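Local coordinates for chloroplastic group IIB intron splicing facilitator CRS2, chloroplastic (Zea mays, PDB 1RYB), which is required for splicing group IIB introns in chloroplasts, acting in complexes with CAF1 or CAF2, and lacks peptidyl-tRNA hydrolase activity, at residues A[28-31]-A[32-35]; A[156-159]-A[160-163]; A[42-45]-A[46-50]. All blocks are in the same frame, centred on the assembly; numbering follows the deposited sequence.

In the fold
Contacts 1 and 2 lie at the surface, whereas contact 3 is partly buried, with V42, I45 and A46 on its inner side. Contact 1 lies in the loop that leads into helix 37-48, and contact 3 lies on that helix; contact 2 starts helix 159-163. Contacts 1 and 2 touch: the backbone N of H35 meets the carbonyl O of L163, and R34 NH1 meets that of F162. Contact 3 touches neither, and its centre is about 30 Å from that of contact 2. The chemistry follows the setting. A turn carbonyl takes two donors in 28-35, an aspartate caps a helix start in 156-163, and a salt bridge spans a helix turn in 42-50.

Contact 1 (A[28-31]-A[32-35]); sequences NKYY and GTRH
The carbonyl O of Y30 is gripped twice by T33. The backbone N of T33 donates to it at 3.0 Å from Y30 O, from above the carbonyl plane. T33 OG1 also donates, 2.6 Å from Y30 O and closer to that plane. T33 places OG1 between its own backbone N and carbonyl carbon (chi1 67°), which brings the hydroxyl back to the turn. This is the tight part: a type II beta turn from Y30 to T33. G32 has positive phi, and a side chain there would collide with the carbonyl O of Y31.

The solvent side is looser. K29 and Y31 are exposed and point away from 32-35. Y31 CB lies 3.4 Å from G32 N, and the near part of the ring is about as close, standing obliquely to it. Within 28-31, K29 CG packs closely over one face of the Y30 ring.

By similarity, Y30 is a tRNA-binding residue and H35 the proton acceptor of the PTH family, although CRS2 has no hydrolase activity. H35 ND1 is hydrogen-bonded to D107. The turn lies in the loop between strand 18-22 and helix 37-48, with H35 N and R34 NH1 bonded to the end of helix 159-163.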
loop_
_atom_site.group_PDB
_atom_site.type_symbol
_atom_site.label_atom_id
_atom_site.label_comp_id
_atom_site.label_asym_id
_atom_site.label_seq_id
_atom_site.Cartn_x
_atom_site.Cartn_y
_atom_site.Cartn_z
ATOM N N ASN A 28 7.720 -8.544 -13.843
ATOM C CA ASN A 28 7.446 -7.640 -15.005
ATOM C C ASN A 28 6.018 -7.682 -15.510
ATOM O O ASN A 28 5.441 -6.677 -15.946
ATOM C CB ASN A 28 8.347 -8.062 -16.156
ATOM C CG ASN A 28 9.751 -8.038 -15.682
ATOM O OD1 ASN A 28 10.135 -7.050 -15.058
ATOM N ND2 ASN A 28 10.404 -9.201 -15.724
ATOM N N LYS A 29 5.480 -8.872 -15.515
ATOM C CA LYS A 29 4.136 -9.095 -16.008
ATOM C C LYS A 29 3.050 -8.224 -15.334
ATOM O O LYS A 29 1.973 -7.980 -15.925
ATOM C CB LYS A 29 3.821 -10.576 -15.896
ATOM C CG LYS A 29 3.099 -11.070 -14.671
ATOM C CD LYS A 29 2.352 -12.401 -14.916
ATOM C CE LYS A 29 3.208 -13.654 -14.702
ATOM N NZ LYS A 29 2.581 -14.883 -15.233
ATOM N N TYR A 30 3.353 -7.797 -14.063
ATOM C CA TYR A 30 2.391 -7.099 -13.197
ATOM C C TYR A 30 2.607 -5.650 -13.133
ATOM O O TYR A 30 1.788 -4.898 -12.609
ATOM C CB TYR A 30 2.356 -7.706 -11.782
ATOM C CG TYR A 30 1.973 -9.165 -11.820
ATOM C CD1 TYR A 30 0.667 -9.515 -12.161
ATOM C CD2 TYR A 30 2.894 -10.173 -11.531
ATOM C CE1 TYR A 30 0.255 -10.836 -12.117
ATOM C CE2 TYR A 30 2.538 -11.520 -11.561
ATOM C CZ TYR A 30 1.214 -11.838 -11.883
ATOM O OH TYR A 30 0.806 -13.156 -11.909
ATOM N N TYR A 31 3.677 -5.257 -13.702
ATOM C CA TYR A 31 4.021 -3.896 -13.635
ATOM C C TYR A 31 2.952 -3.056 -14.260
ATOM O O TYR A 31 2.534 -3.343 -15.337
ATOM C CB TYR A 31 5.431 -3.662 -14.285
ATOM C CG TYR A 31 5.891 -2.211 -14.216
ATOM C CD1 TYR A 31 6.634 -1.719 -13.135
ATOM C CD2 TYR A 31 5.475 -1.311 -15.195
ATOM C CE1 TYR A 31 6.998 -0.367 -13.050
ATOM C CE2 TYR A 31 5.808 0.045 -15.119
ATOM C CZ TYR A 31 6.564 0.514 -14.045
ATOM O OH TYR A 31 6.885 1.866 -13.963
ATOM N N GLY A 32 2.489 -2.010 -13.567
ATOM C CA GLY A 32 1.510 -1.116 -14.129
ATOM C C GLY A 32 0.067 -1.578 -14.017
ATOM O O GLY A 32 -0.848 -0.838 -14.357
ATOM N N THR A 33 -0.116 -2.809 -13.511
ATOM C CA THR A 33 -1.449 -3.367 -13.358
ATOM C C THR A 33 -2.182 -2.757 -12.177
ATOM O O THR A 33 -1.575 -2.227 -11.247
ATOM C CB THR A 33 -1.423 -4.882 -13.336
ATOM O OG1 THR A 33 -0.778 -5.337 -12.182
ATOM C CG2 THR A 33 -0.689 -5.470 -14.590
ATOM N N ARG A 34 -3.468 -2.747 -12.265
ATOM C CA ARG A 34 -4.292 -2.079 -11.216
ATOM C C ARG A 34 -4.017 -2.625 -9.813
ATOM O O ARG A 34 -3.930 -1.847 -8.819
ATOM C CB ARG A 34 -5.776 -2.190 -11.513
ATOM C CG ARG A 34 -6.123 -1.520 -12.864
ATOM C CD ARG A 34 -7.659 -1.314 -12.978
ATOM N NE ARG A 34 -8.114 -0.584 -14.194
ATOM C CZ ARG A 34 -8.246 -1.168 -15.412
ATOM N NH1 ARG A 34 -7.955 -2.465 -15.587
ATOM N NH2 ARG A 34 -8.634 -0.397 -16.471
ATOM N N HIS A 35 -3.941 -3.936 -9.721
ATOM C CA HIS A 35 -3.672 -4.576 -8.424
ATOM C C HIS A 35 -2.263 -4.256 -7.884
ATOM O O HIS A 35 -1.965 -4.593 -6.742
ATOM C CB HIS A 35 -3.799 -6.106 -8.608
ATOM C CG HIS A 35 -4.451 -6.908 -7.479
ATOM N ND1 HIS A 35 -5.336 -6.361 -6.615
ATOM C CD2 HIS A 35 -4.343 -8.222 -7.190
ATOM C CE1 HIS A 35 -5.743 -7.307 -5.797
ATOM N NE2 HIS A 35 -5.128 -8.443 -6.110
#

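Contact 2 (A[156-159]-A[160-163]); sequences KMDP and RAFL
D158 reaches forward with its carboxylate to the first turn of the helix that follows. Its CG stands anti to the backbone N (chi1 174°), and this carries OD1 to the backbone N of A161, 3.0 Å from D158 OD1. The N-H meets that oxygen from above the carboxylate plane, with an N-H...O angle of 139°. OD1 also lies against the CB of R160, 3.2 Å from it.

The side chains of D158 and R160 run side by side and point the same way. Their carboxylate and guanidinium planes are 43° apart in the model, though R160 is poorly ordered. The charged ends do not meet: D158 OD1 is 6.0 Å from R160 NE. The arginine is extended from CG to NE, which takes its guanidinium onward from the acid.

M157 approaches the helix from another direction. Its chain is extended beyond CG, and the terminal methyl CE packs on the backbone of F162, 3.8 Å from F162 CA. CE also meets A161 CB at 4.0 Å. The sulfur stands obliquely to the F162 ring, with SD 4.2 Å from F162 CD1. The end of F162 then leads away from 156-159 to pack on P153 and P154.

The backbone begins its helical bonding at once. F162 N donates to D158 O at 2.9 Å, and L163 N donates to P159 O at 3.0 Å. Further along, the F162 carbonyl O takes a hydrogen bond from R34.

D158 is thus the N-cap of the short helix 159-163. P159 is the first helical residue, where the missing N-H of proline costs no helical hydrogen bond. At the other end of this short helix, the L163 side chain touches H35, in the region that by similarity corresponds to the catalytic centre of peptidyl-tRNA hydrolases.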
loop_
_atom_site.group_PDB
_atom_site.type_symbol
_atom_site.label_atom_id
_atom_site.label_comp_id
_atom_site.label_asym_id
_atom_site.label_seq_id
_atom_site.Cartn_x
_atom_site.Cartn_y
_atom_site.Cartn_z
ATOM N N LYS A 156 -19.395 -6.172 -17.952
ATOM C CA LYS A 156 -19.284 -7.522 -17.412
ATOM C C LYS A 156 -17.831 -8.040 -17.363
ATOM O O LYS A 156 -17.564 -9.154 -16.907
ATOM C CB LYS A 156 -20.186 -8.504 -18.119
ATOM C CG LYS A 156 -21.622 -8.012 -18.187
ATOM C CD LYS A 156 -22.290 -7.942 -16.849
ATOM C CE LYS A 156 -23.318 -6.815 -16.773
ATOM N NZ LYS A 156 -24.019 -6.767 -15.475
ATOM N N MET A 157 -16.887 -7.216 -17.805
ATOM C CA MET A 157 -15.511 -7.645 -17.749
ATOM C C MET A 157 -15.237 -8.420 -16.477
ATOM O O MET A 157 -15.690 -8.053 -15.387
ATOM C CB MET A 157 -14.598 -6.423 -17.760
ATOM C CG MET A 157 -13.163 -6.784 -17.567
ATOM S SD MET A 157 -12.116 -5.394 -18.008
ATOM C CE MET A 157 -10.472 -6.211 -18.199
ATOM N N ASP A 158 -14.479 -9.479 -16.618
ATOM C CA ASP A 158 -14.080 -10.362 -15.494
ATOM C C ASP A 158 -13.281 -9.534 -14.458
ATOM O O ASP A 158 -12.269 -8.923 -14.812
ATOM C CB ASP A 158 -13.176 -11.580 -15.998
ATOM C CG ASP A 158 -12.613 -12.441 -14.878
ATOM O OD1 ASP A 158 -11.413 -12.552 -14.600
ATOM O OD2 ASP A 158 -13.558 -12.953 -14.171
ATOM N N PRO A 159 -13.707 -9.582 -13.176
ATOM C CA PRO A 159 -13.070 -8.807 -12.068
ATOM C C PRO A 159 -11.557 -9.016 -11.971
ATOM O O PRO A 159 -10.763 -8.047 -11.902
ATOM C CB PRO A 159 -13.748 -9.275 -10.781
ATOM C CG PRO A 159 -14.618 -10.482 -11.138
ATOM C CD PRO A 159 -14.686 -10.573 -12.643
ATOM N N ARG A 160 -11.190 -10.296 -12.000
ATOM C CA ARG A 160 -9.821 -10.756 -11.988
ATOM C C ARG A 160 -9.003 -10.200 -13.107
ATOM O O ARG A 160 -7.898 -9.742 -12.914
ATOM C CB ARG A 160 -9.673 -12.283 -11.918
ATOM C CG ARG A 160 -8.182 -12.635 -11.761
ATOM C CD ARG A 160 -7.886 -14.122 -11.947
ATOM N NE ARG A 160 -6.458 -14.465 -11.803
ATOM C CZ ARG A 160 -5.936 -15.720 -11.563
ATOM N NH1 ARG A 160 -6.704 -16.827 -11.405
ATOM N NH2 ARG A 160 -4.585 -15.863 -11.431
ATOM N N ALA A 161 -9.564 -10.222 -14.297
ATOM C CA ALA A 161 -8.896 -9.706 -15.438
ATOM C C ALA A 161 -8.654 -8.223 -15.268
ATOM O O ALA A 161 -7.653 -7.679 -15.696
ATOM C CB ALA A 161 -9.837 -9.856 -16.648
ATOM N N PHE A 162 -9.651 -7.574 -14.718
ATOM C CA PHE A 162 -9.617 -6.161 -14.512
ATOM C C PHE A 162 -8.464 -5.798 -13.582
ATOM O O PHE A 162 -7.756 -4.830 -13.799
ATOM C CB PHE A 162 -10.962 -5.760 -13.890
ATOM C CG PHE A 162 -11.070 -4.331 -13.507
ATOM C CD1 PHE A 162 -11.073 -3.326 -14.472
ATOM C CD2 PHE A 162 -11.184 -3.981 -12.159
ATOM C CE1 PHE A 162 -11.170 -1.970 -14.150
ATOM C CE2 PHE A 162 -11.297 -2.635 -11.809
ATOM C CZ PHE A 162 -11.285 -1.643 -12.803
ATOM N N LEU A 163 -8.244 -6.608 -12.588
ATOM C CA LEU A 163 -7.154 -6.296 -11.652
ATOM C C LEU A 163 -5.843 -6.402 -12.268
ATOM O O LEU A 163 -4.874 -5.754 -11.845
ATOM C CB LEU A 163 -7.145 -7.202 -10.418
ATOM C CG LEU A 163 -8.362 -7.076 -9.508
ATOM C CD1 LEU A 163 -8.319 -8.219 -8.440
ATOM C CD2 LEU A 163 -8.436 -5.703 -8.825
#

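Contact 3 (A[42-45]-A[46-50]); sequences VDRI and AAEEG
The last turns of helix 37-48 carry an i to i+4 salt bridge between R44 and E48. R44 NH1 donates to E48 OE1 at 2.7 Å, with an N-H...O angle of 165°. OE1 lies in the guanidinium plane, at its edge, but is itself met from above the carboxylate plane. The two flat groups are turned 56° apart. R44 NH2 adds a weak bond to the same oxygen, 3.2 Å from E48 OE1. R44 bends at chi2 (66°), and this brings its guanidinium along the helix to the carboxylate of E48. R44 NE forms a salt bridge with E180 of helix 169-192, so the arginine joins two acids. An alanine in place of R44 would probably leave both E48 and E180 without this positive partner and remove a charged tie between the two helices.

The helix ends in a Schellman motif, with G50 as its C-prime residue. G50 N bonds to A47 O at 3.3 Å, and I51 N reaches A46 O. Positive phi at G50 suits glycine.

Backbone bonds hold the turns before it. A46 N donates to V42 O at 2.8 Å, and E49 N to I45 O at 2.9 Å. On the inner side V42 and I45 pack on I105 of strand 102-108, A46 on V74 of strand 70-77, and I45 also on V183 and V186 of helix 169-192. E49 forms a salt bridge with R187 of that helix, and D43 one with K76.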
loop_
_atom_site.group_PDB
_atom_site.type_symbol
_atom_site.label_atom_id
_atom_site.label_comp_id
_atom_site.label_asym_id
_atom_site.label_seq_id
_atom_site.Cartn_x
_atom_site.Cartn_y
_atom_site.Cartn_z
ATOM N N VAL A 42 4.130 3.307 -2.974
ATOM C CA VAL A 42 5.346 3.175 -2.200
ATOM C C VAL A 42 6.615 3.551 -3.032
ATOM O O VAL A 42 7.560 4.125 -2.503
ATOM C CB VAL A 42 5.484 1.863 -1.386
ATOM C CG1 VAL A 42 4.295 1.730 -0.453
ATOM C CG2 VAL A 42 5.628 0.647 -2.253
ATOM N N ASP A 43 6.628 3.254 -4.296
ATOM C CA ASP A 43 7.769 3.668 -5.097
ATOM C C ASP A 43 7.898 5.141 -5.091
ATOM O O ASP A 43 8.970 5.671 -5.060
ATOM C CB ASP A 43 7.663 3.225 -6.571
ATOM C CG ASP A 43 7.981 1.736 -6.737
ATOM O OD1 ASP A 43 8.683 1.105 -5.982
ATOM O OD2 ASP A 43 7.441 1.215 -7.819
ATOM N N ARG A 44 6.783 5.796 -5.143
ATOM C CA ARG A 44 6.758 7.245 -5.174
ATOM C C ARG A 44 7.143 7.805 -3.836
ATOM O O ARG A 44 7.876 8.780 -3.738
ATOM C CB ARG A 44 5.389 7.731 -5.663
ATOM C CG ARG A 44 5.259 9.235 -5.633
ATOM C CD ARG A 44 6.179 9.986 -6.627
ATOM N NE ARG A 44 5.980 11.444 -6.449
ATOM C CZ ARG A 44 6.647 12.255 -5.602
ATOM N NH1 ARG A 44 7.685 11.871 -4.852
ATOM N NH2 ARG A 44 6.270 13.523 -5.534
ATOM N N ILE A 45 6.691 7.181 -2.753
ATOM C CA ILE A 45 7.098 7.665 -1.426
ATOM C C ILE A 45 8.606 7.480 -1.255
ATOM O O ILE A 45 9.344 8.392 -0.792
ATOM C CB ILE A 45 6.328 6.937 -0.321
ATOM C CG1 ILE A 45 4.853 7.401 -0.410
ATOM C CG2 ILE A 45 6.922 7.182 1.088
ATOM C CD1 ILE A 45 3.929 6.443 0.332
ATOM N N ALA A 46 9.072 6.341 -1.649
ATOM C CA ALA A 46 10.489 6.046 -1.521
ATOM C C ALA A 46 11.304 7.034 -2.284
ATOM O O ALA A 46 12.306 7.577 -1.811
ATOM C CB ALA A 46 10.796 4.640 -2.009
ATOM N N ALA A 47 10.881 7.318 -3.467
ATOM C CA ALA A 47 11.581 8.315 -4.210
ATOM C C ALA A 47 11.592 9.677 -3.487
ATOM O O ALA A 47 12.604 10.332 -3.408
ATOM C CB ALA A 47 11.070 8.470 -5.656
ATOM N N GLU A 48 10.439 10.147 -3.055
ATOM C CA GLU A 48 10.356 11.399 -2.410
ATOM C C GLU A 48 11.172 11.469 -1.146
ATOM O O GLU A 48 11.631 12.518 -0.798
ATOM C CB GLU A 48 8.921 11.660 -2.073
ATOM C CG GLU A 48 8.685 12.967 -1.314
ATOM C CD GLU A 48 8.539 14.104 -2.287
ATOM O OE1 GLU A 48 8.748 13.969 -3.484
ATOM O OE2 GLU A 48 8.171 15.223 -1.711
ATOM N N GLU A 49 11.376 10.392 -0.415
ATOM C CA GLU A 49 12.112 10.532 0.810
ATOM C C GLU A 49 13.567 10.067 0.720
ATOM O O GLU A 49 14.240 9.848 1.747
ATOM C CB GLU A 49 11.446 9.763 1.995
ATOM C CG GLU A 49 9.931 10.002 2.214
ATOM C CD GLU A 49 9.612 11.435 2.616
ATOM O OE1 GLU A 49 8.581 12.006 2.324
ATOM O OE2 GLU A 49 10.629 12.038 3.165
ATOM N N GLY A 50 14.043 9.830 -0.509
ATOM C CA GLY A 50 15.424 9.436 -0.758
ATOM C C GLY A 50 15.745 8.099 -0.222
ATOM O O GLY A 50 16.849 7.867 0.335
#